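Local coordinates for uncharacterized protein (Nostoc punctiforme, PDB 2R3S) that is probably an S-adenosylmethionine-dependent O-methyltransferase that works as a dimer, though its substrate is not known, at residues P146-P151 / T326-I331; F140-S145 / L201-E206; F32-Q37 / Q47-S52. All coordinates share one frame; numbering follows the deposited sequence. Where two conformers were deposited one is given.

Interaction 1 of 3, residues P146-P151 / T326-I331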
ATOM      1  N   PRO A 146      21.049   3.172   9.694  1.00 37.33           N
ATOM      2  CA  PRO A 146      20.578   4.170  10.678  1.00 39.77           C
ATOM      3  C   PRO A 146      19.644   3.645  11.777  1.00 39.39           C
ATOM      4  O   PRO A 146      19.848   3.957  12.944  1.00 41.90           O
ATOM      5  CB  PRO A 146      19.872   5.221   9.802  1.00 40.12           C
ATOM      6  CG  PRO A 146      20.592   5.113   8.473  1.00 38.97           C
ATOM      7  CD  PRO A 146      20.846   3.650   8.312  1.00 39.66           C
HETATM    8  N   MSE A 147      18.681   2.813  11.410  1.00 39.00           N
HETATM    9  CA  MSE A 147      17.780   2.212  12.378  1.00 39.30           C
HETATM   10  C   MSE A 147      18.395   1.078  13.173  1.00 38.09           C
HETATM   11  O   MSE A 147      17.765   0.603  14.125  1.00 36.76           O
HETATM   12  CB  MSE A 147      16.523   1.684  11.694  1.00 39.72           C
HETATM   13  CG  MSE A 147      15.709   2.782  11.049  1.00 47.90           C
HETATM   14 SE   MSE A 147      16.367   3.057   9.240  0.75 58.92          SE
HETATM   15  CE  MSE A 147      15.629   1.332   8.575  1.00 53.63           C
HETATM   16  N   MSE A 148      19.575   0.597  12.775  1.00 35.66           N
HETATM   17  CA  MSE A 148      20.182  -0.562  13.453  1.00 35.96           C
HETATM   18  C   MSE A 148      21.243  -0.123  14.449  1.00 35.90           C
HETATM   19  O   MSE A 148      21.719  -0.926  15.256  1.00 36.31           O
HETATM   20  CB  MSE A 148      20.777  -1.561  12.453  1.00 35.06           C
HETATM   21  CG  MSE A 148      19.781  -2.223  11.535  1.00 37.84           C
HETATM   22 SE   MSE A 148      18.166  -2.982  12.407  0.75 44.23          SE
HETATM   23  CE  MSE A 148      17.161  -3.215  10.754  1.00 39.64           C
ATOM     24  N   ALA A 149      21.579   1.159  14.418  1.00 37.87           N
ATOM     25  CA  ALA A 149      22.604   1.715  15.298  1.00 37.03           C
ATOM     26  C   ALA A 149      22.246   1.546  16.778  1.00 37.15           C
ATOM     27  O   ALA A 149      23.057   1.075  17.573  1.00 37.05           O
ATOM     28  CB  ALA A 149      22.841   3.176  14.957  1.00 35.93           C
ATOM     29  N   ASN A 150      21.023   1.911  17.142  1.00 38.90           N
ATOM     30  CA  ASN A 150      20.594   1.854  18.534  1.00 37.43           C
ATOM     31  C   ASN A 150      20.508   0.408  19.023  1.00 36.07           C
ATOM     32  O   ASN A 150      21.068   0.072  20.069  1.00 34.99           O
ATOM     33  CB  ASN A 150      19.257   2.597  18.753  1.00 38.74           C
ATOM     34  CG  ASN A 150      18.793   2.541  20.213  1.00 42.80           C
ATOM     35  OD1 ASN A 150      19.510   2.997  21.106  1.00 49.43           O
ATOM     36  ND2 ASN A 150      17.621   1.947  20.460  1.00 38.71           N
ATOM     37  N   PRO A 151      19.822  -0.470  18.271  1.00 33.44           N
ATOM     38  CA  PRO A 151      19.796  -1.847  18.758  1.00 34.34           C
ATOM     39  C   PRO A 151      21.181  -2.477  18.869  1.00 35.44           C
ATOM     40  O   PRO A 151      21.389  -3.258  19.769  1.00 34.22           O
ATOM     41  CB  PRO A 151      18.954  -2.579  17.731  1.00 35.24           C
ATOM     42  CG  PRO A 151      18.257  -1.531  16.948  1.00 33.60           C
ATOM     43  CD  PRO A 151      19.049  -0.291  17.038  1.00 34.85           C
ATOM     44  N   THR A 326      13.145  -1.451  21.896  1.00 65.14           N
ATOM     45  CA  THR A 326      13.402  -1.595  20.452  1.00 65.76           C
ATOM     46  C   THR A 326      12.388  -2.514  19.736  1.00 64.87           C
ATOM     47  O   THR A 326      11.779  -3.384  20.368  1.00 64.81           O
ATOM     48  CB  THR A 326      14.838  -2.124  20.193  1.00 66.65           C
ATOM     49  OG1 THR A 326      15.186  -1.915  18.819  1.00 65.19           O
ATOM     50  CG2 THR A 326      14.940  -3.616  20.518  1.00 65.80           C
ATOM     51  N   GLN A 327      12.241  -2.322  18.419  1.00 62.76           N
ATOM     52  CA  GLN A 327      11.200  -2.992  17.609  1.00 62.00           C
ATOM     53  C   GLN A 327      11.339  -4.516  17.538  1.00 60.54           C
ATOM     54  O   GLN A 327      10.341  -5.236  17.535  1.00 61.65           O
ATOM     55  CB  GLN A 327      11.168  -2.432  16.175  1.00 62.28           C
ATOM     56  CG  GLN A 327      10.338  -3.278  15.176  1.00 63.26           C
ATOM     57  CD  GLN A 327      10.407  -2.778  13.744  1.00 61.57           C
ATOM     58  OE1 GLN A 327      11.397  -2.186  13.323  1.00 71.58           O
ATOM     59  NE2 GLN A 327       9.357  -3.030  12.986  1.00 56.57           N
ATOM     60  N   GLN A 328      12.566  -5.009  17.444  1.00 58.28           N
ATOM     61  CA  GLN A 328      12.785  -6.451  17.291  1.00 54.79           C
ATOM     62  C   GLN A 328      13.180  -7.081  18.631  1.00 51.39           C
ATOM     63  O   GLN A 328      13.331  -6.381  19.634  1.00 50.45           O
ATOM     64  CB  GLN A 328      13.818  -6.705  16.197  1.00 55.34           C
ATOM     65  CG  GLN A 328      13.572  -5.882  14.925  1.00 52.41           C
ATOM     66  CD  GLN A 328      14.410  -6.354  13.757  1.00 51.42           C
ATOM     67  OE1 GLN A 328      15.042  -5.558  13.065  1.00 51.72           O
ATOM     68  NE2 GLN A 328      14.418  -7.652  13.532  1.00 43.58           N
ATOM     69  N   GLN A 329      13.321  -8.401  18.644  1.00 49.87           N
ATOM     70  CA  GLN A 329      13.484  -9.162  19.890  1.00 50.19           C
ATOM     71  C   GLN A 329      14.818  -9.921  19.874  1.00 49.05           C
ATOM     72  O   GLN A 329      15.363 -10.168  18.786  1.00 46.85           O
ATOM     73  CB  GLN A 329      12.317 -10.145  20.047  1.00 50.48           C
ATOM     74  CG  GLN A 329      10.925  -9.502  20.217  1.00 51.85           C
ATOM     75  CD  GLN A 329      10.262  -9.009  18.897  1.00 55.48           C
ATOM     76  OE1 GLN A 329      10.476  -9.548  17.802  1.00 41.52           O
ATOM     77  NE2 GLN A 329       9.432  -7.988  19.026  1.00 54.15           N
ATOM     78  N   VAL A 330      15.337 -10.272  21.061  1.00 46.77           N
ATOM     79  CA  VAL A 330      16.609 -11.036  21.189  1.00 44.59           C
ATOM     80  C   VAL A 330      16.424 -12.427  21.852  1.00 42.22           C
ATOM     81  O   VAL A 330      15.647 -12.567  22.782  1.00 41.35           O
ATOM     82  CB  VAL A 330      17.709 -10.205  21.915  1.00 45.72           C
ATOM     83  CG1 VAL A 330      18.830 -11.088  22.376  1.00 40.65           C
ATOM     84  CG2 VAL A 330      18.266  -9.091  21.007  1.00 39.74           C
ATOM     85  N   ILE A 331      17.086 -13.458  21.316  1.00 39.23           N
ATOM     86  CA  ILE A 331      17.259 -14.752  21.990  1.00 37.54           C
ATOM     87  C   ILE A 331      18.746 -14.963  22.306  1.00 39.31           C
ATOM     88  O   ILE A 331      19.574 -14.903  21.404  1.00 42.82           O
ATOM     89  CB  ILE A 331      16.783 -15.923  21.107  1.00 37.80           C
ATOM     90  CG1 ILE A 331      15.280 -15.848  20.898  1.00 34.44           C
ATOM     91  CG2 ILE A 331      17.135 -17.273  21.715  1.00 35.05           C
ATOM     92  CD1 ILE A 331      14.790 -16.770  19.836  1.00 33.63           C
TER
HETATM   93  O   HOH W   1      16.089   1.171  18.706  1.00 38.33           O

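Interaction 2 of 3, residues F140-S145 / L201-E206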
ATOM      1  N   PHE A 140      20.576  -3.011   1.475  1.00 29.53           N
ATOM      2  CA  PHE A 140      20.188  -3.107   2.873  1.00 27.67           C
ATOM      3  C   PHE A 140      21.281  -2.513   3.752  1.00 27.20           C
ATOM      4  O   PHE A 140      21.003  -1.675   4.604  1.00 25.86           O
ATOM      5  CB  PHE A 140      19.913  -4.540   3.304  1.00 25.85           C
ATOM      6  CG  PHE A 140      19.383  -4.647   4.716  1.00 18.38           C
ATOM      7  CD1 PHE A 140      20.239  -4.595   5.800  1.00 25.81           C
ATOM      8  CD2 PHE A 140      18.035  -4.766   4.950  1.00 27.80           C
ATOM      9  CE1 PHE A 140      19.762  -4.669   7.092  1.00 20.80           C
ATOM     10  CE2 PHE A 140      17.534  -4.841   6.240  1.00 26.52           C
ATOM     11  CZ  PHE A 140      18.402  -4.806   7.314  1.00 20.64           C
ATOM     12  N   ALA A 141      22.521  -2.967   3.550  1.00 26.22           N
ATOM     13  CA  ALA A 141      23.636  -2.538   4.378  1.00 26.44           C
ATOM     14  C   ALA A 141      23.860  -1.015   4.357  1.00 27.43           C
ATOM     15  O   ALA A 141      24.212  -0.411   5.379  1.00 27.95           O
ATOM     16  CB  ALA A 141      24.932  -3.277   3.983  1.00 25.57           C
ATOM     17  N   LYS A 142      23.691  -0.399   3.196  1.00 28.20           N
ATOM     18  CA  LYS A 142      23.851   1.046   3.081  1.00 30.47           C
ATOM     19  C   LYS A 142      22.644   1.803   3.626  1.00 28.77           C
ATOM     20  O   LYS A 142      22.802   2.837   4.271  1.00 30.87           O
ATOM     21  CB  LYS A 142      24.083   1.468   1.616  1.00 28.36           C
ATOM     22  CG  LYS A 142      25.356   0.925   0.961  1.00 35.18           C
ATOM     23  CD  LYS A 142      25.580   1.580  -0.414  1.00 36.66           C
ATOM     24  CE  LYS A 142      26.629   0.887  -1.275  1.00 44.22           C
ATOM     25  NZ  LYS A 142      27.907   0.665  -0.552  1.00 50.90           N
ATOM     26  N   ALA A 143      21.446   1.313   3.343  1.00 27.70           N
ATOM     27  CA  ALA A 143      20.224   2.102   3.541  1.00 27.11           C
ATOM     28  C   ALA A 143      19.589   1.906   4.918  1.00 28.36           C
ATOM     29  O   ALA A 143      18.886   2.782   5.407  1.00 26.76           O
ATOM     30  CB  ALA A 143      19.195   1.769   2.442  1.00 25.58           C
HETATM   31  N   MSE A 144      19.802   0.744   5.527  1.00 30.02           N
HETATM   32  CA  MSE A 144      19.050   0.362   6.720  1.00 30.70           C
HETATM   33  C   MSE A 144      19.870   0.504   8.008  1.00 32.30           C
HETATM   34  O   MSE A 144      19.332   0.329   9.097  1.00 35.18           O
HETATM   35  CB  MSE A 144      18.538  -1.068   6.580  1.00 28.77           C
HETATM   36  CG  MSE A 144      17.658  -1.275   5.406  1.00 32.08           C
HETATM   37 SE   MSE A 144      15.923  -0.410   5.621  0.75 32.06          SE
HETATM   38  CE  MSE A 144      15.182  -1.646   6.951  1.00 36.05           C
ATOM     39  N   SER A 145      21.149   0.845   7.893  1.00 33.42           N
ATOM     40  CA  SER A 145      22.017   0.954   9.059  1.00 34.95           C
ATOM     41  C   SER A 145      21.623   2.020  10.110  1.00 35.95           C
ATOM     42  O   SER A 145      21.854   1.801  11.292  1.00 36.39           O
ATOM     43  CB  SER A 145      23.468   1.128   8.628  1.00 35.59           C
ATOM     44  OG  SER A 145      23.680   2.384   8.031  1.00 34.25           O
ATOM     45  N   LEU A 201      30.388  -6.912   2.865  1.00 30.25           N
ATOM     46  CA  LEU A 201      31.479  -6.641   3.808  1.00 30.84           C
ATOM     47  C   LEU A 201      32.278  -5.374   3.514  1.00 29.98           C
ATOM     48  O   LEU A 201      32.927  -4.841   4.412  1.00 30.62           O
ATOM     49  CB  LEU A 201      32.436  -7.827   3.880  1.00 31.48           C
ATOM     50  CG  LEU A 201      31.884  -9.102   4.489  1.00 32.35           C
ATOM     51  CD1 LEU A 201      32.819 -10.259   4.162  1.00 31.81           C
ATOM     52  CD2 LEU A 201      31.680  -8.930   5.993  1.00 30.36           C
ATOM     53  N   GLU A 202      32.246  -4.896   2.273  1.00 32.07           N
ATOM     54  CA  GLU A 202      32.845  -3.602   1.971  0.50 32.21           C
ATOM     55  C   GLU A 202      32.177  -2.508   2.795  1.00 33.38           C
ATOM     56  O   GLU A 202      32.864  -1.631   3.323  1.00 34.17           O
ATOM     57  CB  GLU A 202      32.776  -3.308   0.478  0.50 32.44           C
ATOM     58  CG  GLU A 202      33.711  -4.193  -0.353  0.50 34.57           C
ATOM     59  CD  GLU A 202      35.160  -4.130   0.125  0.50 35.22           C
ATOM     60  OE1 GLU A 202      35.665  -3.019   0.429  0.50 37.90           O
ATOM     61  OE2 GLU A 202      35.789  -5.201   0.209  0.50 32.84           O
ATOM     62  N   VAL A 203      30.847  -2.587   2.957  1.00 32.99           N
ATOM     63  CA  VAL A 203      30.117  -1.629   3.811  1.00 31.92           C
ATOM     64  C   VAL A 203      30.521  -1.768   5.294  1.00 32.21           C
ATOM     65  O   VAL A 203      30.827  -0.767   5.974  1.00 29.81           O
ATOM     66  CB  VAL A 203      28.574  -1.788   3.679  1.00 32.96           C
ATOM     67  CG1 VAL A 203      27.847  -0.702   4.522  1.00 26.90           C
ATOM     68  CG2 VAL A 203      28.158  -1.758   2.204  1.00 27.89           C
ATOM     69  N   ALA A 204      30.496  -3.008   5.779  1.00 29.49           N
ATOM     70  CA  ALA A 204      30.891  -3.354   7.151  1.00 29.94           C
ATOM     71  C   ALA A 204      32.280  -2.848   7.491  1.00 32.02           C
ATOM     72  O   ALA A 204      32.514  -2.289   8.578  1.00 33.23           O
ATOM     73  CB  ALA A 204      30.807  -4.894   7.359  1.00 25.80           C
ATOM     74  N   LYS A 205      33.208  -3.037   6.561  1.00 34.20           N
ATOM     75  CA  LYS A 205      34.588  -2.575   6.756  1.00 34.93           C
ATOM     76  C   LYS A 205      34.629  -1.076   6.854  1.00 34.79           C
ATOM     77  O   LYS A 205      35.294  -0.518   7.720  1.00 32.91           O
ATOM     78  CB  LYS A 205      35.505  -3.029   5.610  1.00 35.26           C
ATOM     79  CG  LYS A 205      36.222  -4.340   5.870  1.00 42.41           C
ATOM     80  CD  LYS A 205      36.431  -5.152   4.586  1.00 48.68           C
ATOM     81  CE  LYS A 205      37.436  -4.537   3.641  1.00 55.34           C
ATOM     82  NZ  LYS A 205      37.269  -5.121   2.266  1.00 56.88           N
ATOM     83  N   GLU A 206      33.915  -0.425   5.945  1.00 34.76           N
ATOM     84  CA  GLU A 206      33.857   1.017   5.952  1.00 34.90           C
ATOM     85  C   GLU A 206      33.270   1.541   7.251  1.00 34.78           C
ATOM     86  O   GLU A 206      33.775   2.520   7.817  1.00 35.30           O
ATOM     87  CB  GLU A 206      33.048   1.497   4.742  1.00 37.76           C
ATOM     88  CG  GLU A 206      33.018   3.030   4.514  1.00 41.01           C
ATOM     89  CD  GLU A 206      34.402   3.711   4.578  1.00 48.11           C
ATOM     90  OE1 GLU A 206      35.466   3.047   4.341  1.00 44.03           O
ATOM     91  OE2 GLU A 206      34.393   4.934   4.883  1.00 47.36           O
TER

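Interaction 3 of 3, residues F32-Q37 / Q47-S52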
ATOM      1  N   PHE A  32       9.943  17.205   2.533  1.00 28.39           N
ATOM      2  CA  PHE A  32      10.002  17.448   3.993  1.00 26.36           C
ATOM      3  C   PHE A  32      11.177  18.336   4.398  1.00 27.24           C
ATOM      4  O   PHE A  32      11.067  19.109   5.330  1.00 28.68           O
ATOM      5  CB  PHE A  32      10.107  16.122   4.739  1.00 26.07           C
ATOM      6  CG  PHE A  32       9.063  15.144   4.360  1.00 22.36           C
ATOM      7  CD1 PHE A  32       7.751  15.322   4.773  1.00 32.64           C
ATOM      8  CD2 PHE A  32       9.372  14.047   3.562  1.00 30.78           C
ATOM      9  CE1 PHE A  32       6.753  14.396   4.409  1.00 33.80           C
ATOM     10  CE2 PHE A  32       8.384  13.117   3.209  1.00 27.84           C
ATOM     11  CZ  PHE A  32       7.084  13.294   3.642  1.00 25.08           C
ATOM     12  N   THR A  33      12.310  18.173   3.708  1.00 28.15           N
ATOM     13  CA  THR A  33      13.507  19.003   3.890  1.00 25.91           C
ATOM     14  C   THR A  33      13.256  20.458   3.505  1.00 26.81           C
ATOM     15  O   THR A  33      13.799  21.370   4.138  1.00 27.75           O
ATOM     16  CB  THR A  33      14.680  18.426   3.068  1.00 25.69           C
ATOM     17  OG1 THR A  33      14.925  17.073   3.499  1.00 23.52           O
ATOM     18  CG2 THR A  33      15.961  19.257   3.230  1.00 25.19           C
ATOM     19  N   ALA A  34      12.437  20.664   2.478  1.00 27.73           N
ATOM     20  CA  ALA A  34      12.047  22.012   2.027  1.00 28.69           C
ATOM     21  C   ALA A  34      11.091  22.732   2.989  1.00 28.12           C
ATOM     22  O   ALA A  34      11.158  23.970   3.139  1.00 30.11           O
ATOM     23  CB  ALA A  34      11.439  21.939   0.610  1.00 28.42           C
ATOM     24  N   ILE A  35      10.191  21.977   3.617  1.00 27.61           N
ATOM     25  CA  ILE A  35       9.321  22.522   4.655  1.00 27.70           C
ATOM     26  C   ILE A  35      10.062  22.667   5.978  1.00 28.55           C
ATOM     27  O   ILE A  35       9.976  23.696   6.648  1.00 31.29           O
ATOM     28  CB  ILE A  35       8.059  21.652   4.892  1.00 27.40           C
ATOM     29  CG1 ILE A  35       7.219  21.540   3.614  1.00 32.01           C
ATOM     30  CG2 ILE A  35       7.201  22.280   5.969  1.00 26.40           C
ATOM     31  CD1 ILE A  35       6.175  20.463   3.659  1.00 26.88           C
ATOM     32  N   SER A  36      10.773  21.622   6.362  1.00 28.55           N
ATOM     33  CA  SER A  36      11.517  21.591   7.604  1.00 30.28           C
ATOM     34  C   SER A  36      10.647  21.978   8.795  1.00 31.52           C
ATOM     35  O   SER A  36       9.573  21.407   8.976  1.00 31.86           O
ATOM     36  CB  SER A  36      12.790  22.440   7.509  1.00 30.72           C
ATOM     37  OG  SER A  36      13.613  22.177   8.635  1.00 29.06           O
ATOM     38  N   GLN A  37      11.073  22.932   9.613  1.00 31.92           N
ATOM     39  CA  GLN A  37      10.279  23.272  10.798  1.00 31.86           C
ATOM     40  C   GLN A  37       9.419  24.504  10.623  1.00 29.81           C
ATOM     41  O   GLN A  37       8.839  24.978  11.577  1.00 30.10           O
ATOM     42  CB  GLN A  37      11.175  23.376  12.034  1.00 33.51           C
ATOM     43  CG  GLN A  37      12.039  22.125  12.250  1.00 42.00           C
ATOM     44  CD  GLN A  37      12.438  21.875  13.699  1.00 50.70           C
ATOM     45  OE1 GLN A  37      12.098  22.639  14.597  1.00 60.08           O
ATOM     46  NE2 GLN A  37      13.152  20.778  13.930  1.00 51.47           N
ATOM     47  N   GLN A  47       8.693  25.710  -6.307  1.00 32.10           N
ATOM     48  CA  GLN A  47       9.964  26.395  -6.635  1.00 33.31           C
ATOM     49  C   GLN A  47      11.126  25.652  -5.997  1.00 33.59           C
ATOM     50  O   GLN A  47      12.094  25.337  -6.668  1.00 36.27           O
ATOM     51  CB  GLN A  47       9.997  27.850  -6.139  1.00 32.21           C
ATOM     52  CG  GLN A  47       9.283  28.853  -7.006  1.00 41.57           C
ATOM     53  N   LYS A  48      11.026  25.394  -4.698  1.00 33.11           N
ATOM     54  CA  LYS A  48      12.110  24.765  -3.938  1.00 35.64           C
ATOM     55  C   LYS A  48      12.469  23.360  -4.473  1.00 34.01           C
ATOM     56  O   LYS A  48      13.644  22.995  -4.520  1.00 34.42           O
ATOM     57  CB  LYS A  48      11.750  24.629  -2.434  1.00 35.06           C
ATOM     58  CG  LYS A  48      11.356  25.910  -1.700  1.00 42.54           C
ATOM     59  CD  LYS A  48      12.485  26.605  -0.890  1.00 48.97           C
ATOM     60  CE  LYS A  48      11.971  27.092   0.480  1.00 46.15           C
ATOM     61  NZ  LYS A  48      12.442  28.457   0.901  1.00 46.25           N
ATOM     62  N   CYS A  49      11.456  22.581  -4.840  1.00 30.46           N
ATOM     63  CA  CYS A  49      11.664  21.212  -5.283  1.00 32.07           C
ATOM     64  C   CYS A  49      11.632  21.048  -6.803  1.00 30.40           C
ATOM     65  O   CYS A  49      11.825  19.955  -7.292  1.00 31.22           O
ATOM     66  CB  CYS A  49      10.618  20.273  -4.651  1.00 33.13           C
ATOM     67  SG  CYS A  49      10.544  20.326  -2.814  1.00 36.95           S
ATOM     68  N   GLN A  50      11.359  22.126  -7.528  1.00 31.68           N
ATOM     69  CA  GLN A  50      11.441  22.136  -8.985  1.00 34.29           C
ATOM     70  C   GLN A  50      10.389  21.196  -9.607  1.00 33.53           C
ATOM     71  O   GLN A  50      10.707  20.324 -10.415  1.00 34.35           O
ATOM     72  CB  GLN A  50      12.887  21.809  -9.442  1.00 33.74           C
ATOM     73  CG  GLN A  50      13.964  22.882  -9.024  1.00 35.43           C
ATOM     74  CD  GLN A  50      15.393  22.388  -9.266  1.00 38.27           C
ATOM     75  OE1 GLN A  50      15.728  21.248  -8.946  1.00 60.42           O
ATOM     76  NE2 GLN A  50      16.229  23.232  -9.839  1.00 42.74           N
ATOM     77  N   THR A  51       9.129  21.390  -9.216  1.00 31.55           N
ATOM     78  CA  THR A  51       8.021  20.563  -9.702  1.00 30.63           C
ATOM     79  C   THR A  51       6.928  21.511 -10.230  1.00 29.82           C
ATOM     80  O   THR A  51       7.030  22.702 -10.039  1.00 29.29           O
ATOM     81  CB  THR A  51       7.410  19.680  -8.557  1.00 30.31           C
ATOM     82  OG1 THR A  51       6.688  20.510  -7.643  1.00 29.66           O
ATOM     83  CG2 THR A  51       8.453  18.914  -7.761  1.00 28.30           C
ATOM     84  N   SER A  52       5.868  20.993 -10.845  1.00 30.06           N
ATOM     85  CA  SER A  52       4.683  21.814 -11.120  1.00 29.99           C
ATOM     86  C   SER A  52       4.021  22.157  -9.788  1.00 31.00           C
ATOM     87  O   SER A  52       4.183  21.420  -8.792  1.00 29.47           O
ATOM     88  CB  SER A  52       3.685  21.036 -11.950  1.00 30.83           C
ATOM     89  OG  SER A  52       3.150  19.975 -11.161  1.00 30.68           O
TER

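Interaction 1 of 3, residues P146-P151 / T326-I331
M148, present as selenomethionine, lies just ahead of helix 149-159 and reaches to the amide of Q328. From CB the chain sets out with CG beside the backbone N and opposite the carbonyl carbon (chi1 -64°), then bends at chi2 (-48°). CB and CG serve as a spacer: neither comes close to the other segment. The selenium is the first atom to arrive, with SE 4.1 Å from OE1 of Q328, and the terminal methyl comes slightly closer, M148 CE to Q328 OE1 being 3.9 Å. The two side chains cross at about a right angle, so the meeting is confined to the ends. A long, flexible, unbranched residue suits this task, and the side chain also packs on H176. The glutamine amide is not left to this apolar neighbour: its NE2 is hydrogen-bonded to N240 OD1, and OE1 has its own bond elsewhere in the protein. The meeting joins two elements of a class I methyltransferase fold. Q328 lies directly before strand 329-334, the antiparallel member inserted between 265-271 and 317-321 in the seven-stranded sheet, whereas P151 lies near the N-terminal end of helix 149-159, which packs against that sheet. Proline is at ease there, since an amide in the first turn of a helix needs no carbonyl from a preceding turn. Its ring lies across T326, with P151 CG 3.6 Å from T326 OG1, and it also packs on F270. The threonine hydroxyl has a polar neighbour as well, a water 3.2 Å from T326 OG1. A bridge through this water to the amide of N150 is doubtful, because its oxygen lies only 2.5 Å from N150 ND2, too short for an ordinary hydrogen bond.

Interaction 2 of 3, residues F140-S145 / L201-E206
V203 meets A141 and K142 with a fork of two methyls, set by a chi1 of -176° that puts CG1 opposite the backbone N and CG2 opposite the carbonyl carbon. K142 starts with CG beside its own backbone N, runs extended through chi3, and turns only at chi4 (-51°), which swings the ammonium toward the valine. One branch of the fork therefore serves the alanine and the other mainly the lysine. V203 CG1 lies 3.9 Å from A141 CB and 3.7 Å from A141 O, so it touches both the methyl and the backbone carbonyl of that residue. CG2 takes the flank: it is 3.7 Å from K142 NZ and 4.1 Å from K142 CG, so the lysine chain passes obliquely alongside it. Alanine suits the middle of this meeting because its small side chain lets the last turn of helix 136-143 come near helix 198-211, the CA atoms of A141 and V203 being 6.6 Å apart. A beta-branched valine fills the width between them. A141 also packs on S175, in the loop that follows strand 168-172; in class I methyltransferases this loop usually carries the glycine-rich cofactor motif. L201, pointing away from the contact, and A204 pack on strand 217-221, so V203 looks out from a helix that rests on the sheet of the Rossmann-like domain. F140 points elsewhere, with M144 CG 3.5 Å above one face of its ring and F100 meeting it edge-to-face. Between the two segments the chemistry is largely dispersive and has little directional preference. The lysine ammonium itself rests against a valine methyl, which offers it no polar partner, so the charge probably finds its hydration on its other sides.

Interaction 3 of 3, residues F32-Q37 / Q47-S52
A34 and C49 form the centre of this small contact, with A34 CB 3.9 Å from C49 SG. The same methyl also lies 4.1 Å from K48 CB, so one alanine is held against two successive residues of helix 42-49. Its short side chain lets the end of helix 31-35 approach closely, A34 CA and K48 CA being 6.6 Å apart. The thiol arrives because SG stands opposite the carbonyl carbon (chi1 -55°); compact and weakly polar, it fits between apolar groups. K48 meets the alanine methyl with its CB, and farther along its bent chain CE passes 4.2 Å from A34 O. In the next shell, L45 packs on both A34 and I35, and M56 of helix 53-65 packs on C49 and T51. These three helices, with the short strand 39-40 and the hairpin 69-72/75-78, have the arrangement of a winged helix, as expected for the dimerisation domain of O-methyltransferases. Farther out, both segments leave their helices through a residue of positive phi, S36 at 52° and Q50 at 65°. The turn after Q50 leads to S52, the N-cap of helix 53-65, whose OG is bonded to G55 N. That oxygen is also hydrogen-bonded to V117 O of the second subunit, and T51 packs on L118 of the same subunit, so the turn takes part in the dimer interface. T51 OG1 adds a bond of 2.9 Å to S52 O, made from above the carbonyl plane. At the other end, S36 OG is bonded to D87 and T33 OG1 to R88 N. Between the two segments themselves, apolar contact of methyl, thiol and lysine CB gives closeness with little directionality, while the polar bonds lie outside it.

How the interactions relate
Interactions 1 and 2 belong to the methyltransferase domain and lie next to each other, their centres about 16 Å apart. They are joined through consecutive helices, 136-143 and 149-159, and they touch directly where M148 CE packs 4.0 Å from F140 CZ. Both border the loop containing S175 and H176, on which F140 and S145 also rest. This probably places them beside the cofactor pocket, as in relatives. Interaction 3 is remote, in the dimerisation domain, its centre about 32 Å from that of interaction 1 and about 29 Å from that of interaction 2. It neighbours the second subunit, as does interaction 1 through M147 on F11 of that chain.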